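Long-range contacts in methyltransferase (Pectobacterium atrosepticum SCRI1043, PDB 2P7I), which probably transfers methyl groups from S-adenosylmethionine to a substrate not yet identified, as a class I methyltransferase with a Rossmann-like fold: residues 124-135 and 242-250; 139-149 and 175-183. All coordinates share one frame; numbering follows the deposited sequence.

Contact 1: 124-135 and 242-250; sequences KRINDDWLAEGG and LLCEKGINQ. With NA (sodium ion), chain F.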
loop_
_atom_site.group_PDB
_atom_site.type_symbol
_atom_site.label_atom_id
_atom_site.label_comp_id
_atom_site.label_asym_id
_atom_site.label_seq_id
_atom_site.Cartn_x
_atom_site.Cartn_y
_atom_site.Cartn_z
ATOM N N LYS B 124 -6.426 24.905 16.665
ATOM C CA LYS B 124 -7.069 25.088 17.964
ATOM C C LYS B 124 -8.088 26.247 17.924
ATOM O O LYS B 124 -9.171 26.140 18.476
ATOM C CB LYS B 124 -6.016 25.266 19.061
ATOM C CG LYS B 124 -6.600 25.367 20.441
ATOM C CD LYS B 124 -5.568 25.557 21.578
ATOM C CE LYS B 124 -6.227 25.499 22.932
ATOM N NZ LYS B 124 -5.194 25.727 23.983
ATOM N N ARG B 125 -7.758 27.344 17.256
ATOM C CA ARG B 125 -8.738 28.402 17.049
ATOM C C ARG B 125 -9.925 27.868 16.272
ATOM O O ARG B 125 -11.086 28.155 16.582
ATOM C CB ARG B 125 -8.153 29.556 16.260
ATOM C CG ARG B 125 -7.187 30.423 16.989
ATOM C CD ARG B 125 -7.284 31.869 16.482
ATOM N NE ARG B 125 -8.498 32.495 16.994
ATOM C CZ ARG B 125 -8.860 33.748 16.747
ATOM N NH1 ARG B 125 -8.110 34.530 15.986
ATOM N NH2 ARG B 125 -9.990 34.219 17.250
ATOM N N ILE B 126 -9.644 27.055 15.263
ATOM C CA ILE B 126 -10.707 26.506 14.461
ATOM C C ILE B 126 -11.612 25.662 15.364
ATOM O O ILE B 126 -12.837 25.778 15.302
ATOM C CB ILE B 126 -10.175 25.663 13.310
ATOM C CG1 ILE B 126 -9.499 26.542 12.268
ATOM C CG2 ILE B 126 -11.285 24.862 12.670
ATOM C CD1 ILE B 126 -8.763 25.683 11.160
ATOM N N ASN B 127 -11.017 24.836 16.224
ATOM C CA ASN B 127 -11.802 23.970 17.074
ATOM C C ASN B 127 -12.590 24.777 18.083
ATOM O O ASN B 127 -13.794 24.569 18.249
ATOM C CB ASN B 127 -10.901 22.993 17.831
ATOM C CG ASN B 127 -11.692 21.933 18.578
ATOM O OD1 ASN B 127 -12.178 20.989 17.971
ATOM N ND2 ASN B 127 -11.868 22.119 19.893
ATOM N N ASP B 128 -11.905 25.702 18.758
ATOM C CA ASP B 128 -12.451 26.351 19.931
ATOM C C ASP B 128 -13.299 27.580 19.648
ATOM O O ASP B 128 -14.221 27.895 20.397
ATOM C CB ASP B 128 -11.317 26.778 20.869
ATOM C CG ASP B 128 -10.591 25.615 21.504
ATOM O OD1 ASP B 128 -10.907 24.453 21.231
ATOM O OD2 ASP B 128 -9.686 25.891 22.291
ATOM N N ASP B 129 -12.948 28.321 18.606
ATOM C CA ASP B 129 -13.575 29.618 18.327
ATOM C C ASP B 129 -14.518 29.582 17.132
ATOM O O ASP B 129 -15.534 30.283 17.116
ATOM C CB ASP B 129 -12.490 30.625 18.042
ATOM C CG ASP B 129 -11.669 30.954 19.256
ATOM O OD1 ASP B 129 -12.099 30.591 20.365
ATOM O OD2 ASP B 129 -10.603 31.579 19.085
ATOM N N TRP B 130 -14.202 28.772 16.132
ATOM C CA TRP B 130 -14.866 28.934 14.838
ATOM C C TRP B 130 -15.807 27.831 14.394
ATOM O O TRP B 130 -16.786 28.144 13.732
ATOM C CB TRP B 130 -13.833 29.238 13.750
ATOM C CG TRP B 130 -13.079 30.525 13.997
ATOM C CD1 TRP B 130 -13.511 31.615 14.667
ATOM C CD2 TRP B 130 -11.758 30.822 13.537
ATOM N NE1 TRP B 130 -12.541 32.596 14.652
ATOM C CE2 TRP B 130 -11.460 32.133 13.948
ATOM C CE3 TRP B 130 -10.823 30.125 12.762
ATOM C CZ2 TRP B 130 -10.248 32.735 13.665
ATOM C CZ3 TRP B 130 -9.636 30.721 12.458
ATOM C CH2 TRP B 130 -9.357 32.030 12.901
ATOM N N LEU B 131 -15.564 26.570 14.750
ATOM C CA LEU B 131 -16.491 25.523 14.335
ATOM C C LEU B 131 -17.825 25.651 15.062
ATOM O O LEU B 131 -17.874 25.732 16.277
ATOM C CB LEU B 131 -15.942 24.114 14.591
ATOM C CG LEU B 131 -14.998 23.503 13.568
ATOM C CD1 LEU B 131 -14.420 22.199 14.141
ATOM C CD2 LEU B 131 -15.691 23.239 12.233
ATOM N N ALA B 132 -18.908 25.652 14.306
ATOM C CA ALA B 132 -20.220 25.535 14.899
ATOM C C ALA B 132 -20.390 24.152 15.510
ATOM O O ALA B 132 -19.643 23.228 15.219
ATOM C CB ALA B 132 -21.301 25.819 13.859
ATOM N N GLU B 133 -21.395 23.994 16.354
ATOM C CA GLU B 133 -21.760 22.650 16.781
ATOM C C GLU B 133 -22.200 21.868 15.551
ATOM O O GLU B 133 -23.008 22.355 14.731
ATOM C CB GLU B 133 -22.875 22.691 17.839
ATOM C CG GLU B 133 -22.457 23.428 19.154
ATOM C CD GLU B 133 -21.254 22.778 19.859
ATOM O OE1 GLU B 133 -21.123 21.530 19.761
ATOM O OE2 GLU B 133 -20.451 23.500 20.512
ATOM N N GLY B 134 -21.647 20.667 15.395
ATOM C CA GLY B 134 -21.884 19.840 14.214
ATOM C C GLY B 134 -21.062 20.239 13.007
ATOM O O GLY B 134 -21.147 19.607 11.968
ATOM N N GLY B 135 -20.289 21.312 13.139
ATOM C CA GLY B 135 -19.521 21.839 12.027
ATOM C C GLY B 135 -18.348 20.940 11.660
ATOM O O GLY B 135 -17.875 20.153 12.471
ATOM N N LEU B 242 -8.032 15.302 5.821
ATOM C CA LEU B 242 -8.701 14.973 7.047
ATOM C C LEU B 242 -10.032 15.738 7.220
ATOM O O LEU B 242 -10.074 16.947 7.148
ATOM C CB LEU B 242 -7.805 15.255 8.266
ATOM C CG LEU B 242 -6.448 14.538 8.403
ATOM C CD1 LEU B 242 -5.907 14.907 9.853
ATOM C CD2 LEU B 242 -6.585 13.066 8.259
ATOM N N LEU B 243 -11.099 15.000 7.474
ATOM C CA LEU B 243 -12.384 15.575 7.872
ATOM C C LEU B 243 -12.419 15.571 9.362
ATOM O O LEU B 243 -12.305 14.523 10.016
ATOM C CB LEU B 243 -13.571 14.747 7.359
ATOM C CG LEU B 243 -14.955 15.406 7.582
ATOM C CD1 LEU B 243 -15.111 16.629 6.621
ATOM C CD2 LEU B 243 -16.051 14.376 7.353
ATOM N N CYS B 244 -12.591 16.736 9.948
ATOM C CA CYS B 244 -12.532 16.883 11.389
ATOM C C CYS B 244 -13.792 17.541 11.934
ATOM O O CYS B 244 -14.471 18.307 11.232
ATOM C CB CYS B 244 -11.366 17.796 11.751
ATOM S SG CYS B 244 -9.730 17.204 11.214
ATOM N N GLU B 245 -14.097 17.217 13.174
ATOM C CA GLU B 245 -15.210 17.812 13.920
ATOM C C GLU B 245 -14.683 18.360 15.225
ATOM O O GLU B 245 -13.526 18.114 15.612
ATOM C CB GLU B 245 -16.327 16.791 14.128
ATOM C CG GLU B 245 -16.989 16.539 12.775
ATOM C CD GLU B 245 -18.031 15.430 12.776
ATOM O OE1 GLU B 245 -18.988 15.519 13.548
ATOM O OE2 GLU B 245 -17.905 14.486 11.970
ATOM N N LYS B 246 -15.532 19.139 15.871
ATOM C CA LYS B 246 -15.129 19.871 17.066
ATOM C C LYS B 246 -14.987 18.926 18.251
ATOM O O LYS B 246 -15.832 18.068 18.478
ATOM C CB LYS B 246 -16.180 20.952 17.369
ATOM C CG LYS B 246 -15.917 21.742 18.587
ATOM C CD LYS B 246 -16.879 22.965 18.670
ATOM C CE LYS B 246 -16.563 23.778 19.942
ATOM N NZ LYS B 246 -17.196 25.166 19.960
ATOM N N GLY B 247 -13.901 19.071 19.004
ATOM C CA GLY B 247 -13.754 18.401 20.322
ATOM C C GLY B 247 -13.953 19.383 21.483
ATOM O O GLY B 247 -13.709 20.562 21.317
ATOM N N ILE B 248 -14.405 18.917 22.655
ATOM C CA ILE B 248 -14.654 19.854 23.773
ATOM C C ILE B 248 -13.310 20.194 24.421
ATOM O O ILE B 248 -12.534 19.323 24.698
ATOM C CB ILE B 248 -15.686 19.353 24.841
ATOM C CG1 ILE B 248 -17.063 19.114 24.194
ATOM C CG2 ILE B 248 -15.845 20.399 25.991
ATOM C CD1 ILE B 248 -18.142 18.525 25.144
ATOM N N ASN B 249 -13.018 21.474 24.551
ATOM C CA ASN B 249 -11.830 21.926 25.237
ATOM C C ASN B 249 -12.249 23.016 26.156
ATOM O O ASN B 249 -12.911 23.944 25.716
ATOM C CB ASN B 249 -10.819 22.520 24.257
ATOM C CG ASN B 249 -9.603 23.052 24.957
ATOM O OD1 ASN B 249 -9.069 22.381 25.810
ATOM N ND2 ASN B 249 -9.182 24.266 24.640
ATOM N N GLN B 250 -11.884 22.930 27.420
ATOM C CA GLN B 250 -12.100 24.065 28.339
ATOM C C GLN B 250 -10.822 24.608 28.958
ATOM O O GLN B 250 -9.752 23.951 28.914
ATOM C CB GLN B 250 -13.101 23.679 29.422
ATOM C CG GLN B 250 -14.419 23.066 28.864
ATOM C CD GLN B 250 -15.512 23.067 29.903
ATOM O OE1 GLN B 250 -15.848 24.113 30.442
ATOM N NE2 GLN B 250 -16.062 21.901 30.206
ATOM O OXT GLN B 250 -10.844 25.736 29.480
HETATM NA NA NA F . -8.198 22.263 27.895
HETATM O O HOH W 1 -5.879 22.907 25.039
HETATM O O HOH W 2 -16.093 26.309 18.128
HETATM O O HOH W 3 -14.963 26.316 22.381
HETATM O O HOH W 4 -21.032 16.932 11.803
HETATM O O HOH W 5 -18.306 19.563 15.042
HETATM O O HOH W 6 -10.458 20.534 28.276
HETATM O O HOH W 7 -7.395 20.180 27.107
#

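Contact 2: 139-149 and 175-183; sequences LVCPNANAVSR and CTYALDTLE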
loop_
_atom_site.group_PDB
_atom_site.type_symbol
_atom_site.label_atom_id
_atom_site.label_comp_id
_atom_site.label_asym_id
_atom_site.label_seq_id
_atom_site.Cartn_x
_atom_site.Cartn_y
_atom_site.Cartn_z
ATOM N N LEU B 139 -9.681 19.773 6.008
ATOM C CA LEU B 139 -8.253 20.010 6.157
ATOM C C LEU B 139 -7.447 19.267 5.100
ATOM O O LEU B 139 -7.390 18.064 5.100
ATOM C CB LEU B 139 -7.773 19.568 7.566
ATOM C CG LEU B 139 -6.287 19.706 7.874
ATOM C CD1 LEU B 139 -5.837 21.190 7.762
ATOM C CD2 LEU B 139 -6.005 19.187 9.308
ATOM N N VAL B 140 -6.830 20.012 4.194
ATOM C CA VAL B 140 -6.135 19.369 3.053
ATOM C C VAL B 140 -4.749 19.968 2.923
ATOM O O VAL B 140 -4.611 21.150 2.903
ATOM C CB VAL B 140 -6.910 19.489 1.720
ATOM C CG1 VAL B 140 -6.142 18.834 0.579
ATOM C CG2 VAL B 140 -8.302 18.865 1.832
ATOM N N CYS B 141 -3.730 19.110 2.799
ATOM C CA CYS B 141 -2.365 19.542 2.582
ATOM C C CYS B 141 -1.681 18.691 1.513
ATOM O O CYS B 141 -2.053 17.522 1.304
ATOM C CB CYS B 141 -1.575 19.371 3.876
ATOM S SG CYS B 141 -2.061 20.494 5.205
ATOM N N PRO B 142 -0.636 19.233 0.884
ATOM C CA PRO B 142 0.195 18.443 -0.013
ATOM C C PRO B 142 0.843 17.281 0.751
ATOM O O PRO B 142 1.244 17.420 1.889
ATOM C CB PRO B 142 1.240 19.452 -0.521
ATOM C CG PRO B 142 0.853 20.667 -0.118
ATOM C CD PRO B 142 -0.165 20.608 0.958
ATOM N N ASN B 143 0.867 16.114 0.149
ATOM C CA ASN B 143 1.322 14.908 0.802
ATOM C C ASN B 143 2.778 14.590 0.553
ATOM O O ASN B 143 3.208 14.421 -0.600
ATOM C CB ASN B 143 0.456 13.783 0.272
ATOM C CG ASN B 143 0.758 12.454 0.866
ATOM O OD1 ASN B 143 1.301 12.351 1.985
ATOM N ND2 ASN B 143 0.347 11.405 0.167
ATOM N N ALA B 144 3.509 14.406 1.634
ATOM C CA ALA B 144 4.898 13.994 1.574
ATOM C C ALA B 144 5.079 12.703 0.831
ATOM O O ALA B 144 6.130 12.466 0.230
ATOM C CB ALA B 144 5.462 13.862 2.990
ATOM N N ASN B 145 4.127 11.774 0.992
ATOM C CA ASN B 145 4.279 10.439 0.494
ATOM C C ASN B 145 3.636 10.241 -0.875
ATOM O O ASN B 145 3.502 9.136 -1.317
ATOM C CB ASN B 145 3.731 9.429 1.472
ATOM C CG ASN B 145 4.420 9.490 2.790
ATOM O OD1 ASN B 145 5.504 10.052 2.894
ATOM N ND2 ASN B 145 3.803 8.902 3.814
ATOM N N ALA B 146 3.243 11.315 -1.545
ATOM C CA ALA B 146 2.735 11.198 -2.892
ATOM C C ALA B 146 3.732 10.465 -3.770
ATOM O O ALA B 146 4.950 10.661 -3.636
ATOM C CB ALA B 146 2.513 12.606 -3.481
ATOM N N VAL B 147 3.226 9.662 -4.704
ATOM C CA VAL B 147 4.092 8.873 -5.566
ATOM C C VAL B 147 5.121 9.701 -6.289
ATOM O O VAL B 147 6.303 9.389 -6.229
ATOM C CB VAL B 147 3.319 7.979 -6.546
ATOM C CG1 VAL B 147 4.279 7.334 -7.606
ATOM C CG2 VAL B 147 2.635 6.912 -5.790
ATOM N N SER B 148 4.671 10.753 -6.942
ATOM C CA SER B 148 5.567 11.648 -7.659
ATOM C C SER B 148 6.691 12.162 -6.767
ATOM O O SER B 148 7.857 12.209 -7.190
ATOM C CB SER B 148 4.765 12.802 -8.249
ATOM O OG SER B 148 4.063 13.478 -7.228
ATOM N N ARG B 149 6.360 12.550 -5.544
ATOM C CA ARG B 149 7.336 13.073 -4.605
ATOM C C ARG B 149 8.319 11.999 -4.154
ATOM O O ARG B 149 9.521 12.243 -4.066
ATOM C CB ARG B 149 6.660 13.690 -3.398
ATOM C CG ARG B 149 7.616 14.581 -2.624
ATOM C CD ARG B 149 6.951 15.203 -1.445
ATOM N NE ARG B 149 7.902 15.975 -0.647
ATOM C CZ ARG B 149 8.241 17.227 -0.914
ATOM N NH1 ARG B 149 7.716 17.852 -1.937
ATOM N NH2 ARG B 149 9.078 17.856 -0.124
ATOM N N CYS B 175 6.562 22.937 6.557
ATOM C CA CYS B 175 6.363 21.512 6.844
ATOM C C CYS B 175 5.931 20.838 5.555
ATOM O O CYS B 175 5.340 21.497 4.674
ATOM C CB CYS B 175 5.276 21.385 7.911
ATOM S SG CYS B 175 4.854 19.701 8.508
ATOM N N THR B 176 6.127 19.535 5.486
ATOM C CA THR B 176 5.562 18.765 4.425
ATOM C C THR B 176 4.885 17.647 5.159
ATOM O O THR B 176 5.560 16.708 5.632
ATOM C CB THR B 176 6.623 18.211 3.496
ATOM O OG1 THR B 176 7.457 19.290 3.009
ATOM C CG2 THR B 176 5.963 17.563 2.225
ATOM N N TYR B 177 3.575 17.784 5.308
ATOM C CA TYR B 177 2.778 16.792 6.011
ATOM C C TYR B 177 2.637 15.482 5.300
ATOM O O TYR B 177 2.612 15.392 4.095
ATOM C CB TYR B 177 1.367 17.322 6.242
ATOM C CG TYR B 177 1.278 18.372 7.362
ATOM C CD1 TYR B 177 1.383 18.002 8.690
ATOM C CD2 TYR B 177 1.121 19.723 7.070
ATOM C CE1 TYR B 177 1.290 18.948 9.717
ATOM C CE2 TYR B 177 1.027 20.662 8.081
ATOM C CZ TYR B 177 1.097 20.270 9.391
ATOM O OH TYR B 177 1.002 21.181 10.402
ATOM N N ALA B 178 2.479 14.461 6.107
ATOM C CA ALA B 178 1.930 13.153 5.664
ATOM C C ALA B 178 0.748 12.877 6.604
ATOM O O ALA B 178 0.488 13.660 7.557
ATOM C CB ALA B 178 3.007 12.043 5.756
ATOM N N LEU B 179 0.045 11.783 6.390
ATOM C CA LEU B 179 -1.118 11.480 7.236
ATOM C C LEU B 179 -0.756 11.377 8.704
ATOM O O LEU B 179 -1.551 11.743 9.588
ATOM C CB LEU B 179 -1.835 10.250 6.725
ATOM C CG LEU B 179 -2.730 10.445 5.485
ATOM C CD1 LEU B 179 -2.944 9.137 4.780
ATOM C CD2 LEU B 179 -4.065 11.027 5.891
ATOM N N ASP B 180 0.445 10.900 9.003
ATOM C CA ASP B 180 0.826 10.739 10.392
ATOM C C ASP B 180 0.976 12.073 11.133
ATOM O O ASP B 180 0.419 12.266 12.257
ATOM C CB ASP B 180 2.047 9.784 10.560
ATOM C CG ASP B 180 3.383 10.352 10.050
ATOM O OD1 ASP B 180 3.433 10.934 8.946
ATOM O OD2 ASP B 180 4.418 10.144 10.730
ATOM N N THR B 181 1.699 13.018 10.529
ATOM C CA THR B 181 1.976 14.260 11.184
ATOM C C THR B 181 0.777 15.205 11.105
ATOM O O THR B 181 0.547 16.015 11.991
ATOM C CB THR B 181 3.212 14.937 10.531
ATOM O OG1 THR B 181 3.052 14.937 9.100
ATOM C CG2 THR B 181 4.511 14.169 10.918
ATOM N N LEU B 182 0.025 15.138 10.016
ATOM C CA LEU B 182 -1.218 15.913 9.916
ATOM C C LEU B 182 -2.269 15.525 10.988
ATOM O O LEU B 182 -2.781 16.384 11.666
ATOM C CB LEU B 182 -1.787 15.821 8.485
ATOM C CG LEU B 182 -2.924 16.814 8.138
ATOM C CD1 LEU B 182 -2.490 18.274 8.324
ATOM C CD2 LEU B 182 -3.459 16.588 6.664
ATOM N N GLU B 183 -2.553 14.243 11.170
ATOM C CA GLU B 183 -3.458 13.805 12.225
ATOM C C GLU B 183 -2.904 14.151 13.592
ATOM O O GLU B 183 -3.653 14.546 14.474
ATOM C CB GLU B 183 -3.830 12.325 12.104
ATOM C CG GLU B 183 -4.787 11.926 13.187
ATOM C CD GLU B 183 -5.569 10.696 12.927
ATOM O OE1 GLU B 183 -5.446 10.100 11.839
ATOM O OE2 GLU B 183 -6.371 10.358 13.812
HETATM O O HOH W 8 2.099 19.446 3.582
HETATM O O HOH W 9 0.364 10.499 3.943
HETATM O O HOH W 10 4.602 8.878 6.849
#

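Contact 1: 124-135 and 242-250
The side-chain amide of Asn127 grips the backbone of Gly247 at both ends. Gly247 N donates to Asn127 OD1 at 2.8 Å, in the carbonyl plane on a lone pair, while Asn127 ND2 gives one hydrogen to Gly247 O at 2.8 Å. In this Rossmann-like methyltransferase fold the pair of bonds ties the C-terminal tail, just past strand 237-245, to the end of helix 119-130. Asparagine suits the place because a single flat group offers both an acceptor and a donor to one residue's backbone; CG lies anti to the backbone N (chi1 -172°), which carries the amide out to the tail. The second ND2 hydrogen goes to Asp128 OD1, and so helps fix the rotation of the amide.

Lys246 lays its extended chain across the helix end. Its CB touches Leu131 CD1, and the rest of the chain passes along the carbonyl of Asn127, with Lys246 CE 3.3 Å from Asn127 O. The ammonium reaches Glu133, where Lys246 NZ makes a long salt bridge with Glu133 OE2 at 3.7 Å. A water bridges the carbonyls of Asn127 and Leu131, and another joins Gly135 O to Lys246 N.

Farther along the tail, Asn249 divides its amide between two partners. ND2 donates to Asp128 OD2 on the syn side, 30° out of the carboxylate plane, with the two flat groups only 23° apart. Asn249 OD1 binds the sodium ion at 2.3 Å, and Gln250 O joins it as a ligand at 2.5 Å.

Contact 2: 139-149 and 175-183
Ala144 N donates to Tyr177 O at 2.8 Å, the one direct hydrogen bond between the turn after strand 135-142 and the residues leading into helix 179-188. In the Rossmann-like fold this packs the exit of the last parallel strand, which borders the antiparallel pair, against the start of a later helix. Small side chains permit the close approach: Ala144 CB lies 4.1 Å from Ala178 CB and also meets Thr176 CG2.

Beside this bond, strand side chains face the helix. Leu139 CD2 and Leu182 CD1 meet tip to tip at 3.8 Å, and Cys141 SG approaches the Tyr177 ring obliquely, 4.7 Å from its centroid. Leu182 CD1 sits over the centre of one face of that ring, while Tyr177 OH bonds to Asp185.

The next shell shapes the two backbones. Asn143 OD1 accepts from Asn145 N, closing an Asx turn, and takes a water that also accepts from Leu179 N; Asn143 ND2 is held by the carbonyls of Asp235 and Cys237. Arg149, salt-bridged to Glu168, lays one guanidinium face over Thr176 CG2. Before the helix, Ala178 N donates to Thr181 OG1 at 3.1 Å.

Both contacts lean on the same mixed sheet, their centres about 22 Å apart, with contact 2 nested along the chain inside the loop that contact 1 closes. Strand 135-142 begins in contact 1 at Gly135 and runs into contact 2, and its antiparallel neighbour, strand 237-245, brings the chain back to contact 1. Where the strands lie side by side, Leu242 N is 2.9 Å from Leu139 O, a probable hydrogen bond, and Leu242 also packs on Leu179 and helix 179-188. Contact 1 thus lies where strand 135-142 starts, and contact 2 along its second half and the turn that follows.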